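Local structure of putative glycyl-glycine endopeptidase lytM (Ruminococcus gnavus, 3NYY) at residues K92-P97 against P236-A241; V143-G148 against F173-L178; Y30-A35 against Y240-R245; D129-K134 against P214-L219. The protein is a putative metallopeptidase of family M23, probably a glycyl-glycine endopeptidase that cuts peptide bonds in bacterial cell walls. All blocks are in the same frame, centred on the assembly; numbering follows the deposited sequence.

Contact 1: K92-P97 against P236-A241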
loop_
_atom_site.group_PDB
_atom_site.type_symbol
_atom_site.label_atom_id
_atom_site.label_comp_id
_atom_site.label_asym_id
_atom_site.label_seq_id
_atom_site.Cartn_x
_atom_site.Cartn_y
_atom_site.Cartn_z
ATOM N N LYS A 92 11.208 14.558 12.817
ATOM C CA LYS A 92 12.302 13.893 13.551
ATOM C C LYS A 92 12.135 12.366 13.573
ATOM O O LYS A 92 13.118 11.646 13.519
ATOM C CB LYS A 92 12.304 14.401 15.016
ATOM C CG LYS A 92 13.414 13.823 15.859
ATOM C CD LYS A 92 13.596 14.513 17.208
ATOM C CE LYS A 92 14.785 13.868 17.917
ATOM N NZ LYS A 92 14.797 14.314 19.348
ATOM N N TYR A 93 10.889 11.885 13.588
ATOM C CA TYR A 93 10.597 10.462 13.691
ATOM C C TYR A 93 9.474 10.005 12.747
ATOM O O TYR A 93 8.555 10.771 12.422
ATOM C CB TYR A 93 10.169 10.129 15.115
ATOM C CG TYR A 93 11.210 10.220 16.172
ATOM C CD1 TYR A 93 12.292 9.342 16.183
ATOM C CD2 TYR A 93 11.091 11.143 17.221
ATOM C CE1 TYR A 93 13.240 9.398 17.180
ATOM C CE2 TYR A 93 12.016 11.189 18.229
ATOM C CZ TYR A 93 13.098 10.329 18.209
ATOM O OH TYR A 93 14.040 10.330 19.242
ATOM N N PHE A 94 9.605 8.759 12.294
ATOM C CA PHE A 94 8.503 8.016 11.694
ATOM C C PHE A 94 7.405 7.905 12.787
ATOM O O PHE A 94 7.711 7.899 13.977
ATOM C CB PHE A 94 9.047 6.632 11.340
ATOM C CG PHE A 94 8.153 5.836 10.423
ATOM C CD1 PHE A 94 8.084 6.134 9.072
ATOM C CD2 PHE A 94 7.430 4.755 10.912
ATOM C CE1 PHE A 94 7.272 5.426 8.242
ATOM C CE2 PHE A 94 6.593 4.010 10.072
ATOM C CZ PHE A 94 6.499 4.363 8.752
ATOM N N PRO A 95 6.111 7.828 12.411
ATOM C CA PRO A 95 5.052 7.831 13.419
ATOM C C PRO A 95 4.841 6.529 14.205
ATOM O O PRO A 95 4.124 6.546 15.206
ATOM C CB PRO A 95 3.817 8.156 12.587
ATOM C CG PRO A 95 4.135 7.610 11.239
ATOM C CD PRO A 95 5.571 7.963 11.060
ATOM N N ILE A 96 5.447 5.435 13.755
ATOM C CA ILE A 96 5.289 4.144 14.437
ATOM C C ILE A 96 6.633 3.745 15.044
ATOM O O ILE A 96 7.630 3.636 14.321
ATOM C CB ILE A 96 4.821 3.033 13.529
ATOM C CG1 ILE A 96 3.618 3.455 12.680
ATOM C CG2 ILE A 96 4.429 1.780 14.396
ATOM C CD1 ILE A 96 2.427 4.045 13.446
ATOM N N PRO A 97 6.671 3.548 16.372
ATOM C CA PRO A 97 7.911 3.125 17.001
ATOM C C PRO A 97 8.345 1.742 16.598
ATOM O O PRO A 97 7.520 0.946 16.107
ATOM C CB PRO A 97 7.576 3.137 18.512
ATOM C CG PRO A 97 6.439 4.007 18.669
ATOM C CD PRO A 97 5.631 3.828 17.379
ATOM N N PRO A 236 6.658 10.595 0.556
ATOM C CA PRO A 236 8.128 10.765 0.498
ATOM C C PRO A 236 8.802 11.167 1.817
ATOM O O PRO A 236 9.897 10.638 2.146
ATOM C CB PRO A 236 8.309 11.801 -0.638
ATOM C CG PRO A 236 7.047 11.578 -1.517
ATOM C CD PRO A 236 5.971 11.368 -0.489
ATOM N N VAL A 237 8.154 12.030 2.596
ATOM C CA VAL A 237 8.697 12.380 3.932
ATOM C C VAL A 237 8.655 11.184 4.889
ATOM O O VAL A 237 9.564 10.972 5.669
ATOM C CB VAL A 237 8.103 13.660 4.482
ATOM C CG1 VAL A 237 6.665 13.490 4.999
ATOM C CG2 VAL A 237 9.005 14.286 5.626
ATOM N N LEU A 238 7.656 10.304 4.728
ATOM C CA LEU A 238 7.619 9.083 5.526
ATOM C C LEU A 238 8.783 8.192 5.163
ATOM O O LEU A 238 9.409 7.633 6.060
ATOM C CB LEU A 238 6.309 8.316 5.357
ATOM C CG LEU A 238 5.118 8.885 6.102
ATOM C CD1 LEU A 238 3.790 8.325 5.601
ATOM C CD2 LEU A 238 5.245 8.653 7.677
ATOM N N ARG A 239 9.070 8.045 3.853
ATOM C CA ARG A 239 10.218 7.244 3.410
ATOM C C ARG A 239 11.508 7.796 3.944
ATOM O O ARG A 239 12.393 7.048 4.361
ATOM C CB ARG A 239 10.292 7.171 1.888
ATOM C CG ARG A 239 9.186 6.367 1.267
ATOM C CD ARG A 239 9.214 4.920 1.655
ATOM N NE ARG A 239 10.519 4.275 1.539
ATOM C CZ ARG A 239 10.975 3.643 0.467
ATOM N NH1 ARG A 239 10.258 3.573 -0.663
ATOM N NH2 ARG A 239 12.166 3.047 0.533
ATOM N N TYR A 240 11.607 9.126 3.975
ATOM C CA TYR A 240 12.781 9.818 4.525
ATOM C C TYR A 240 12.973 9.544 6.015
ATOM O O TYR A 240 14.115 9.380 6.473
ATOM C CB TYR A 240 12.660 11.321 4.226
ATOM C CG TYR A 240 13.371 12.289 5.128
ATOM C CD1 TYR A 240 14.674 12.682 4.859
ATOM C CD2 TYR A 240 12.719 12.852 6.205
ATOM C CE1 TYR A 240 15.310 13.605 5.672
ATOM C CE2 TYR A 240 13.334 13.749 7.044
ATOM C CZ TYR A 240 14.642 14.127 6.759
ATOM O OH TYR A 240 15.257 15.033 7.587
ATOM N N ALA A 241 11.871 9.425 6.743
ATOM C CA ALA A 241 11.893 9.137 8.163
ATOM C C ALA A 241 11.845 7.647 8.520
ATOM O O ALA A 241 11.846 7.321 9.695
ATOM C CB ALA A 241 10.692 9.828 8.817
#
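The last turn of helix 235-240 and the residue after it, Ala241, pack on the loop 92-97, with Leu238 and Ala241 closing on Phe94 and Pro95. No hydrogen bond joins the two segments. They are held by apolar packing and by close carbon-to-carbonyl approaches. Leu238 O lies at the edge of the Phe94 ring, near its plane, 3.6 Å from Phe94 CD1. CG of Phe94 stands anti to its backbone nitrogen (chi1 -166°), which brings the CD1 and CE1 side of the ring to Leu238. Further back, Phe94 CB lies 3.3 Å from Ala241 O. This carbonyl meets the ring obliquely.

The side chain of Leu238 crosses both Phe94 and Pro95 at about a right angle. Its CD2 branch does most of the touching. It reaches Phe94 CE1 at 3.9 Å. It comes still closer to the proline, with Leu238 CD2 only 3.5 Å from Pro95 CD, tighter than usual van der Waals contact. Pro95 CD also rests over one face of the Phe94 ring, toward its rim. The phenyl ring is thus bounded by the proline on one face and by Leu238 O at an edge. CB of Ala241 points at the loop and lies 3.8 Å from Phe94 N.

Beyond the contact, Leu238 packs on Thr128 and Ile130 of strand 128-132 and on Leu219 of strand 216-225. Pro95 touches Ile130 and Leu217 of the same two strands. Loop and helix end therefore lie together against one face of the main antiparallel sheet.

Contact 2: V143-G148 against F173-L178; sequences VSMTDG and FYYAHL
Tyr175 and Phe173 reach from one side of strand 172-178, in the main antiparallel sheet of the M23 region, to the loop 143-148. This loop joins strands 141-143 and 148-153, which belong to different sheets. The tight part is apolar. The methyl CG2 of Thr146 sits over one face of the Phe173 ring in a CH-pi contact, 3.8 Å from the ring centroid and 18° off the normal. The threonine torsion (chi1 70°) puts OG1 between the backbone nitrogen and the carbonyl carbon. CG2 is then turned to the ring and OG1 to the polar side. The selenomethionine Met145 packs more loosely. Its chain crosses Phe173 at about a right angle, and its SE lies 4.1 Å from Phe173 CD2. This is a Met-aromatic contact with an oblique approach.

The other side is polar and water-bridged, though also buried. Met145 N donates to Tyr175 OH over 2.9 Å, and the bond is nearly straight at 175°. Beside it one water bridges the segments. Water 1 lies at the edge of the Tyr175 ring, 2.7 Å from Tyr175 OH. It donates to Ser144 OG and to Thr146 OG1. The two loop hydroxyls in turn hold the loop itself. Ser144 OG donates to Thr146 O at 2.6 Å, and Thr146 OG1 donates to Asp147 O.

Ile163 and Ile165 of strand 162-166 border the contact at Tyr175 and Thr146. Strand 216-225 supplies Leu219 against Met145 and Tyr175, and Ile221 against Phe173. Leu196 of strand 195-198 touches Ser144 and Tyr175.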
loop_
_atom_site.group_PDB
_atom_site.type_symbol
_atom_site.label_atom_id
_atom_site.label_comp_id
_atom_site.label_asym_id
_atom_site.label_seq_id
_atom_site.Cartn_x
_atom_site.Cartn_y
_atom_site.Cartn_z
ATOM N N VAL A 143 3.285 7.843 17.592
ATOM C CA VAL A 143 4.018 8.942 18.161
ATOM C C VAL A 143 4.073 10.106 17.197
ATOM O O VAL A 143 3.930 9.959 15.974
ATOM C CB VAL A 143 5.441 8.538 18.560
ATOM C CG1 VAL A 143 5.398 7.406 19.574
ATOM C CG2 VAL A 143 6.304 8.190 17.336
ATOM N N SER A 144 4.259 11.291 17.747
ATOM C CA SER A 144 4.265 12.513 16.959
ATOM C C SER A 144 5.544 12.569 16.141
ATOM O O SER A 144 6.640 12.436 16.673
ATOM C CB SER A 144 4.236 13.746 17.852
ATOM O OG SER A 144 4.048 14.954 17.083
HETATM N N MSE A 145 5.402 12.822 14.865
HETATM C CA MSE A 145 6.569 12.923 13.984
HETATM C C MSE A 145 7.381 14.174 14.275
HETATM O O MSE A 145 8.563 14.221 13.961
HETATM C CB MSE A 145 6.107 12.910 12.528
HETATM C CG MSE A 145 5.493 11.558 12.095
HETATM SE SE MSE A 145 4.693 11.635 10.327
HETATM C CE MSE A 145 6.283 11.629 9.302
ATOM N N THR A 146 6.707 15.191 14.804
ATOM C CA THR A 146 7.242 16.548 14.974
ATOM C C THR A 146 6.987 17.084 16.376
ATOM O O THR A 146 6.130 16.588 17.106
ATOM C CB THR A 146 6.523 17.534 13.997
ATOM O OG1 THR A 146 5.160 17.725 14.421
ATOM C CG2 THR A 146 6.542 16.979 12.520
ATOM N N ASP A 147 7.711 18.134 16.742
ATOM C CA ASP A 147 7.292 18.938 17.854
ATOM C C ASP A 147 6.011 19.630 17.400
ATOM O O ASP A 147 5.702 19.688 16.198
ATOM C CB ASP A 147 8.330 20.019 18.145
ATOM C CG ASP A 147 9.600 19.505 18.779
ATOM O OD1 ASP A 147 9.735 18.329 19.132
ATOM O OD2 ASP A 147 10.500 20.367 18.971
ATOM N N GLY A 148 5.290 20.192 18.347
ATOM C CA GLY A 148 4.159 21.041 17.989
ATOM C C GLY A 148 3.166 21.229 19.087
ATOM O O GLY A 148 3.525 21.130 20.279
ATOM N N PHE A 173 -0.114 18.061 11.011
ATOM C CA PHE A 173 0.025 16.614 10.898
ATOM C C PHE A 173 -1.207 15.955 11.482
ATOM O O PHE A 173 -1.552 16.187 12.638
ATOM C CB PHE A 173 1.306 16.175 11.621
ATOM C CG PHE A 173 2.554 16.511 10.854
ATOM C CD1 PHE A 173 3.046 17.808 10.768
ATOM C CD2 PHE A 173 3.216 15.503 10.172
ATOM C CE1 PHE A 173 4.186 18.077 9.978
ATOM C CE2 PHE A 173 4.334 15.746 9.431
ATOM C CZ PHE A 173 4.828 17.043 9.316
ATOM N N TYR A 174 -1.861 15.115 10.675
ATOM C CA TYR A 174 -3.144 14.536 10.974
ATOM C C TYR A 174 -3.019 13.056 11.167
ATOM O O TYR A 174 -2.517 12.395 10.276
ATOM C CB TYR A 174 -4.068 14.852 9.782
ATOM C CG TYR A 174 -5.463 14.262 9.798
ATOM C CD1 TYR A 174 -6.407 14.673 10.733
ATOM C CD2 TYR A 174 -5.854 13.318 8.861
ATOM C CE1 TYR A 174 -7.692 14.133 10.699
ATOM C CE2 TYR A 174 -7.132 12.819 8.833
ATOM C CZ TYR A 174 -8.051 13.233 9.752
ATOM O OH TYR A 174 -9.346 12.711 9.752
ATOM N N TYR A 175 -3.468 12.555 12.325
ATOM C CA TYR A 175 -3.325 11.136 12.695
ATOM C C TYR A 175 -4.722 10.616 12.968
ATOM O O TYR A 175 -5.399 11.087 13.891
ATOM C CB TYR A 175 -2.457 10.974 13.934
ATOM C CG TYR A 175 -1.069 11.577 13.831
ATOM C CD1 TYR A 175 -0.875 12.952 14.020
ATOM C CD2 TYR A 175 0.052 10.771 13.649
ATOM C CE1 TYR A 175 0.390 13.535 13.955
ATOM C CE2 TYR A 175 1.314 11.329 13.593
ATOM C CZ TYR A 175 1.495 12.715 13.729
ATOM O OH TYR A 175 2.795 13.240 13.610
ATOM N N ALA A 176 -5.167 9.631 12.190
ATOM C CA ALA A 176 -6.556 9.167 12.218
ATOM C C ALA A 176 -6.727 7.647 12.393
ATOM O O ALA A 176 -5.783 6.852 12.248
ATOM C CB ALA A 176 -7.305 9.645 10.949
ATOM N N HIS A 177 -7.951 7.300 12.811
ATOM C CA HIS A 177 -8.440 5.928 13.070
ATOM C C HIS A 177 -7.869 5.292 14.325
ATOM O O HIS A 177 -7.935 4.052 14.463
ATOM C CB HIS A 177 -8.252 5.023 11.848
ATOM C CG HIS A 177 -8.796 5.614 10.595
ATOM N ND1 HIS A 177 -10.124 5.956 10.463
ATOM C CD2 HIS A 177 -8.189 6.017 9.454
ATOM C CE1 HIS A 177 -10.316 6.524 9.280
ATOM N NE2 HIS A 177 -9.158 6.580 8.652
ATOM N N LEU A 178 -7.371 6.129 15.250
ATOM C CA LEU A 178 -6.779 5.664 16.500
ATOM C C LEU A 178 -7.807 4.862 17.344
ATOM O O LEU A 178 -9.023 5.168 17.353
ATOM C CB LEU A 178 -6.248 6.834 17.353
ATOM C CG LEU A 178 -5.191 7.732 16.693
ATOM C CD1 LEU A 178 -4.924 8.971 17.622
ATOM C CD2 LEU A 178 -3.908 6.946 16.458
HETATM O O HOH W 1 3.221 15.681 14.554
#

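Contact 3: Y30-A35 against Y240-R245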
loop_
_atom_site.group_PDB
_atom_site.type_symbol
_atom_site.label_atom_id
_atom_site.label_comp_id
_atom_site.label_asym_id
_atom_site.label_seq_id
_atom_site.Cartn_x
_atom_site.Cartn_y
_atom_site.Cartn_z
ATOM N N TYR A 30 19.842 11.171 -1.158
ATOM C CA TYR A 30 20.497 12.440 -0.841
ATOM C C TYR A 30 19.858 13.088 0.366
ATOM O O TYR A 30 20.548 13.617 1.239
ATOM C CB TYR A 30 20.503 13.377 -2.067
ATOM C CG TYR A 30 20.994 14.754 -1.663
ATOM C CD1 TYR A 30 22.343 15.069 -1.635
ATOM C CD2 TYR A 30 20.080 15.697 -1.226
ATOM C CE1 TYR A 30 22.749 16.340 -1.203
ATOM C CE2 TYR A 30 20.458 16.894 -0.771
ATOM C CZ TYR A 30 21.774 17.234 -0.777
ATOM O OH TYR A 30 22.077 18.496 -0.301
ATOM N N LEU A 31 18.530 13.069 0.422
ATOM C CA LEU A 31 17.794 13.800 1.467
ATOM C C LEU A 31 18.086 13.303 2.876
ATOM O O LEU A 31 18.108 14.092 3.808
ATOM C CB LEU A 31 16.291 13.808 1.152
ATOM C CG LEU A 31 15.915 14.763 0.024
ATOM C CD1 LEU A 31 14.434 14.504 -0.410
ATOM C CD2 LEU A 31 16.118 16.252 0.401
ATOM N N LYS A 32 18.390 12.026 3.009
ATOM C CA LYS A 32 18.708 11.474 4.341
ATOM C C LYS A 32 19.952 12.112 4.977
ATOM O O LYS A 32 20.101 12.051 6.205
ATOM C CB LYS A 32 18.963 9.982 4.281
ATOM C CG LYS A 32 17.826 9.132 3.728
ATOM C CD LYS A 32 16.757 8.769 4.736
ATOM C CE LYS A 32 16.176 7.360 4.408
ATOM N NZ LYS A 32 15.554 7.249 3.031
ATOM N N GLN A 33 20.836 12.675 4.149
ATOM C CA GLN A 33 22.065 13.300 4.648
ATOM C C GLN A 33 22.044 14.823 4.572
ATOM O O GLN A 33 23.034 15.478 4.885
ATOM C CB GLN A 33 23.263 12.735 3.881
ATOM C CG GLN A 33 23.345 11.215 3.963
ATOM C CD GLN A 33 23.260 10.710 5.386
ATOM O OE1 GLN A 33 24.020 11.137 6.256
ATOM N NE2 GLN A 33 22.331 9.794 5.635
ATOM N N ALA A 34 20.910 15.409 4.163
ATOM C CA ALA A 34 20.854 16.834 3.917
ATOM C C ALA A 34 20.549 17.568 5.208
ATOM O O ALA A 34 19.658 17.176 5.912
ATOM C CB ALA A 34 19.769 17.151 2.877
ATOM N N ALA A 35 21.253 18.672 5.454
ATOM C CA ALA A 35 21.013 19.480 6.637
ATOM C C ALA A 35 19.654 20.184 6.574
ATOM O O ALA A 35 19.020 20.408 7.591
ATOM C CB ALA A 35 22.115 20.511 6.782
ATOM N N TYR A 240 11.607 9.126 3.975
ATOM C CA TYR A 240 12.781 9.818 4.525
ATOM C C TYR A 240 12.973 9.544 6.015
ATOM O O TYR A 240 14.115 9.380 6.473
ATOM C CB TYR A 240 12.660 11.321 4.226
ATOM C CG TYR A 240 13.371 12.289 5.128
ATOM C CD1 TYR A 240 14.674 12.682 4.859
ATOM C CD2 TYR A 240 12.719 12.852 6.205
ATOM C CE1 TYR A 240 15.310 13.605 5.672
ATOM C CE2 TYR A 240 13.334 13.749 7.044
ATOM C CZ TYR A 240 14.642 14.127 6.759
ATOM O OH TYR A 240 15.257 15.033 7.587
ATOM N N ALA A 241 11.871 9.425 6.743
ATOM C CA ALA A 241 11.893 9.137 8.163
ATOM C C ALA A 241 11.845 7.647 8.520
ATOM O O ALA A 241 11.846 7.321 9.695
ATOM C CB ALA A 241 10.692 9.828 8.817
ATOM N N GLU A 242 11.862 6.773 7.504
ATOM C CA GLU A 242 11.664 5.324 7.682
ATOM C C GLU A 242 12.606 4.703 8.703
ATOM O O GLU A 242 12.186 3.887 9.519
ATOM C CB GLU A 242 11.823 4.594 6.321
ATOM C CG GLU A 242 13.235 4.559 5.734
ATOM C CD GLU A 242 13.257 4.311 4.223
ATOM O OE1 GLU A 242 12.231 3.829 3.673
ATOM O OE2 GLU A 242 14.310 4.622 3.601
ATOM N N ASN A 243 13.871 5.103 8.642
ATOM C CA ASN A 243 14.931 4.581 9.517
ATOM C C ASN A 243 15.088 5.382 10.800
ATOM O O ASN A 243 16.028 5.149 11.546
ATOM C CB ASN A 243 16.268 4.501 8.781
ATOM C CG ASN A 243 16.229 3.507 7.648
ATOM O OD1 ASN A 243 15.528 2.488 7.731
ATOM N ND2 ASN A 243 16.949 3.807 6.571
ATOM N N ALA A 244 14.155 6.297 11.062
ATOM C CA ALA A 244 14.118 7.086 12.290
ATOM C C ALA A 244 12.910 6.657 13.117
ATOM O O ALA A 244 11.955 7.409 13.342
ATOM C CB ALA A 244 14.078 8.585 11.975
ATOM N N ARG A 245 12.936 5.420 13.562
ATOM C CA ARG A 245 11.860 4.888 14.410
ATOM C C ARG A 245 12.307 4.938 15.868
ATOM O O ARG A 245 13.367 4.418 16.238
ATOM C CB ARG A 245 11.487 3.485 13.966
ATOM C CG ARG A 245 10.728 3.536 12.653
ATOM C CD ARG A 245 10.278 2.188 12.120
ATOM N NE ARG A 245 9.167 1.613 12.878
ATOM C CZ ARG A 245 8.661 0.395 12.674
ATOM N NH1 ARG A 245 9.169 -0.400 11.729
ATOM N NH2 ARG A 245 7.642 -0.028 13.421
HETATM O O HOH W 2 17.269 16.612 8.258
#
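The Tyr240 ring meets segment 30-35 with its edge, where Leu31 O and Lys32 N lie near the ring plane. The closest approach is 3.4 Å, from Tyr240 CE1 to Leu31 O. The phenol end is also met at the edge, by a water. Water 2 donates to Tyr240 OH at 2.6 Å and reaches on to Ala34 O by a weak bond. CB of Leu31 adds a looser apolar touch to the ring.

The second flat group is the carboxylate of Glu242. Lys32 NZ approaches it from above the carboxylate plane, 44° out of it, and forms a salt bridge to Glu242 OE2 of 3.0 Å. The kinked lysine chain runs past the Tyr240 carbonyl to the carboxylate. On the way Lys32 CD passes 3.2 Å from Tyr240 O. The two charged side chains cross at about a right angle. OE1 of Glu242 has its own partner, a salt bridge to Arg239 NE. In this conformer the carboxylate therefore faces two cations. Glu242 was modelled in two conformers and the pairing is described for one of them, so it should be read with caution. Lys32 NZ also has a weak bond to Arg239 O.

Each segment holds a type I beta turn, Leu31 to Ala34 and Ala241 to Ala244. The contact lies near the surface. It joins the C-terminal part of helix 25-31 and the turn after it, in the N-terminal region, to the chain leaving helix 235-240. Pro37 at the start of helix 37-48 touches both Leu31 and Tyr240.

Contact 4: D129-K134 against P214-L219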
loop_
_atom_site.group_PDB
_atom_site.type_symbol
_atom_site.label_atom_id
_atom_site.label_comp_id
_atom_site.label_asym_id
_atom_site.label_seq_id
_atom_site.Cartn_x
_atom_site.Cartn_y
_atom_site.Cartn_z
ATOM N N ASP A 129 -1.682 5.617 4.187
ATOM C CA ASP A 129 -2.212 4.600 5.105
ATOM C C ASP A 129 -1.136 3.626 5.516
ATOM O O ASP A 129 -0.590 2.897 4.696
ATOM C CB ASP A 129 -3.403 3.908 4.468
ATOM C CG ASP A 129 -4.558 4.870 4.239
ATOM O OD1 ASP A 129 -4.778 5.712 5.115
ATOM O OD2 ASP A 129 -5.167 4.855 3.159
ATOM N N ILE A 130 -0.782 3.657 6.791
ATOM C CA ILE A 130 0.266 2.823 7.324
ATOM C C ILE A 130 -0.413 1.597 7.987
ATOM O O ILE A 130 -1.060 1.696 9.062
ATOM C CB ILE A 130 1.132 3.582 8.260
ATOM C CG1 ILE A 130 1.830 4.738 7.537
ATOM C CG2 ILE A 130 2.176 2.642 8.865
ATOM C CD1 ILE A 130 2.486 5.727 8.490
HETATM N N MSE A 131 -0.256 0.449 7.332
HETATM C CA MSE A 131 -0.993 -0.760 7.662
HETATM C C MSE A 131 -0.317 -1.602 8.693
HETATM O O MSE A 131 0.890 -1.852 8.624
HETATM C CB MSE A 131 -1.286 -1.607 6.412
HETATM C CG MSE A 131 -1.841 -0.819 5.200
HETATM SE SE MSE A 131 -3.558 -0.040 5.435
HETATM C CE MSE A 131 -4.016 0.407 3.583
ATOM N N ALA A 132 -1.098 -2.020 9.700
ATOM C CA ALA A 132 -0.596 -2.968 10.707
ATOM C C ALA A 132 -0.377 -4.398 10.101
ATOM O O ALA A 132 -1.284 -4.943 9.469
ATOM C CB ALA A 132 -1.601 -3.095 11.859
ATOM N N GLU A 133 0.796 -4.983 10.375
ATOM C CA GLU A 133 1.091 -6.400 10.136
ATOM C C GLU A 133 0.228 -7.263 11.080
ATOM O O GLU A 133 -0.482 -8.159 10.641
ATOM C CB GLU A 133 2.576 -6.683 10.424
ATOM C CG GLU A 133 3.012 -8.170 10.208
ATOM C CD GLU A 133 3.288 -8.527 8.751
ATOM O OE1 GLU A 133 3.335 -7.633 7.870
ATOM O OE2 GLU A 133 3.464 -9.733 8.488
ATOM N N LYS A 134 0.296 -6.969 12.377
ATOM C CA LYS A 134 -0.599 -7.582 13.381
ATOM C C LYS A 134 -1.909 -6.761 13.382
ATOM O O LYS A 134 -1.914 -5.655 13.909
ATOM C CB LYS A 134 0.095 -7.573 14.751
ATOM C CG LYS A 134 -0.649 -8.227 15.887
ATOM C CD LYS A 134 0.187 -8.265 17.164
ATOM C CE LYS A 134 -0.598 -8.799 18.347
ATOM N NZ LYS A 134 -1.137 -10.172 18.128
ATOM N N PRO A 214 -9.616 -2.564 8.290
ATOM C CA PRO A 214 -8.368 -3.018 8.900
ATOM C C PRO A 214 -7.683 -1.969 9.764
ATOM O O PRO A 214 -7.845 -0.758 9.561
ATOM C CB PRO A 214 -7.453 -3.292 7.700
ATOM C CG PRO A 214 -8.387 -3.516 6.558
ATOM C CD PRO A 214 -9.519 -2.571 6.812
ATOM N N VAL A 215 -6.907 -2.462 10.703
ATOM C CA VAL A 215 -6.150 -1.585 11.590
ATOM C C VAL A 215 -5.025 -0.926 10.787
ATOM O O VAL A 215 -4.237 -1.589 10.104
ATOM C CB VAL A 215 -5.608 -2.356 12.797
ATOM C CG1 VAL A 215 -4.601 -1.533 13.608
ATOM C CG2 VAL A 215 -6.786 -2.800 13.710
ATOM N N HIS A 216 -4.984 0.403 10.858
ATOM C CA HIS A 216 -3.990 1.197 10.197
ATOM C C HIS A 216 -3.991 2.591 10.762
ATOM O O HIS A 216 -4.988 3.057 11.356
ATOM C CB HIS A 216 -4.275 1.277 8.683
ATOM C CG HIS A 216 -5.454 2.109 8.299
ATOM N ND1 HIS A 216 -6.768 1.760 8.559
ATOM C CD2 HIS A 216 -5.501 3.292 7.635
ATOM C CE1 HIS A 216 -7.563 2.724 8.105
ATOM N NE2 HIS A 216 -6.823 3.650 7.515
ATOM N N LEU A 217 -2.851 3.254 10.585
ATOM C CA LEU A 217 -2.775 4.698 10.857
ATOM C C LEU A 217 -2.958 5.433 9.547
ATOM O O LEU A 217 -2.205 5.204 8.594
ATOM C CB LEU A 217 -1.399 5.111 11.380
ATOM C CG LEU A 217 -1.192 6.615 11.527
ATOM C CD1 LEU A 217 -2.173 7.312 12.573
ATOM C CD2 LEU A 217 0.294 6.907 11.897
ATOM N N HIS A 218 -3.961 6.310 9.464
ATOM C CA HIS A 218 -4.011 7.229 8.332
ATOM C C HIS A 218 -3.257 8.494 8.735
ATOM O O HIS A 218 -3.613 9.136 9.743
ATOM C CB HIS A 218 -5.445 7.561 7.905
ATOM C CG HIS A 218 -5.500 8.633 6.876
ATOM N ND1 HIS A 218 -5.390 8.357 5.528
ATOM C CD2 HIS A 218 -5.572 9.984 6.994
ATOM C CE1 HIS A 218 -5.407 9.507 4.856
ATOM N NE2 HIS A 218 -5.549 10.506 5.714
ATOM N N LEU A 219 -2.249 8.853 7.938
ATOM C CA LEU A 219 -1.447 10.080 8.153
ATOM C C LEU A 219 -1.751 11.049 7.037
ATOM O O LEU A 219 -1.682 10.704 5.847
ATOM C CB LEU A 219 0.041 9.775 8.189
ATOM C CG LEU A 219 0.892 11.076 8.317
ATOM C CD1 LEU A 219 0.772 11.496 9.864
ATOM C CD2 LEU A 219 2.292 10.885 7.804
HETATM O O HOH W 3 -7.903 5.538 5.857
HETATM O O HOH W 4 -4.019 -4.171 9.138
#
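Asp129 and His218 cross obliquely, with carboxylate and ring planes 49° apart. His218 ND1 donates to Asp129 OD1 over 2.7 Å. The oxygen is met on its syn side, 21° out of the carboxylate plane, and lies close to the imidazole plane. His216 points the same way as Asp129, its ring perpendicular to the carboxylate. Its chi1 of 71° sets CG between the backbone nitrogen and the carbonyl carbon, with the ring beside Asp129. Asp129 OD1 is near the edge of this ring, 3.6 Å from His216 CD2. Water 3 bridges the two, at 2.7 Å from His216 NE2, and donates to Asp129 OD1. The other ring nitrogen, His216 ND1, donates to Pro214 O at 2.9 Å. Both nitrogens thus fix the rotation of the ring. Met131, a selenomethionine, runs alongside His216 with its SE 3.6 Å from His216 CB.

These side chains share one face of an antiparallel pair formed by strands 128-132 and 216-225. The H-x-H sequence 216-218, with Asp129 ending an H-x-x-x-D sequence, matches the signature of M23 metallopeptidases. In relatives, the equivalents of Asp129 and His218 are zinc ligands.

Ile130 and Leu217 form the hydrogen-bonded pair, Ile130 N to Leu217 O and Leu217 N to Ile130 O, both 2.8 Å. Their side chains occupy the other face, toward Pro95. Further along, Ala132 N bonds to Val215 O at 3.2 Å. Phe115 of the second subunit packs on Asp129, Met131 and His216.

Contacts 1, 2 and 4 surround one apolar core of the M23 fold. Their centres are 11 to 14 Å apart. Contact 4 pairs strands 128-132 and 216-225, and contact 2 rests on strand 172-178, another neighbour of 216-225. Contact 1 closes the face of that sheet opposite the histidines of contact 4. Met145 and Pro95 link the loops of contacts 1 and 2. Contact 3 is more peripheral, about 22 Å from contact 4 between centres, and shares Tyr240 and Ala241 with contact 1. Along the chain 30-35 comes first, then 92-97, the segments of contacts 2 and 4, and 236-245. The C-terminal helix thus ties the N-terminal region to the sheet that carries the M23-type histidines.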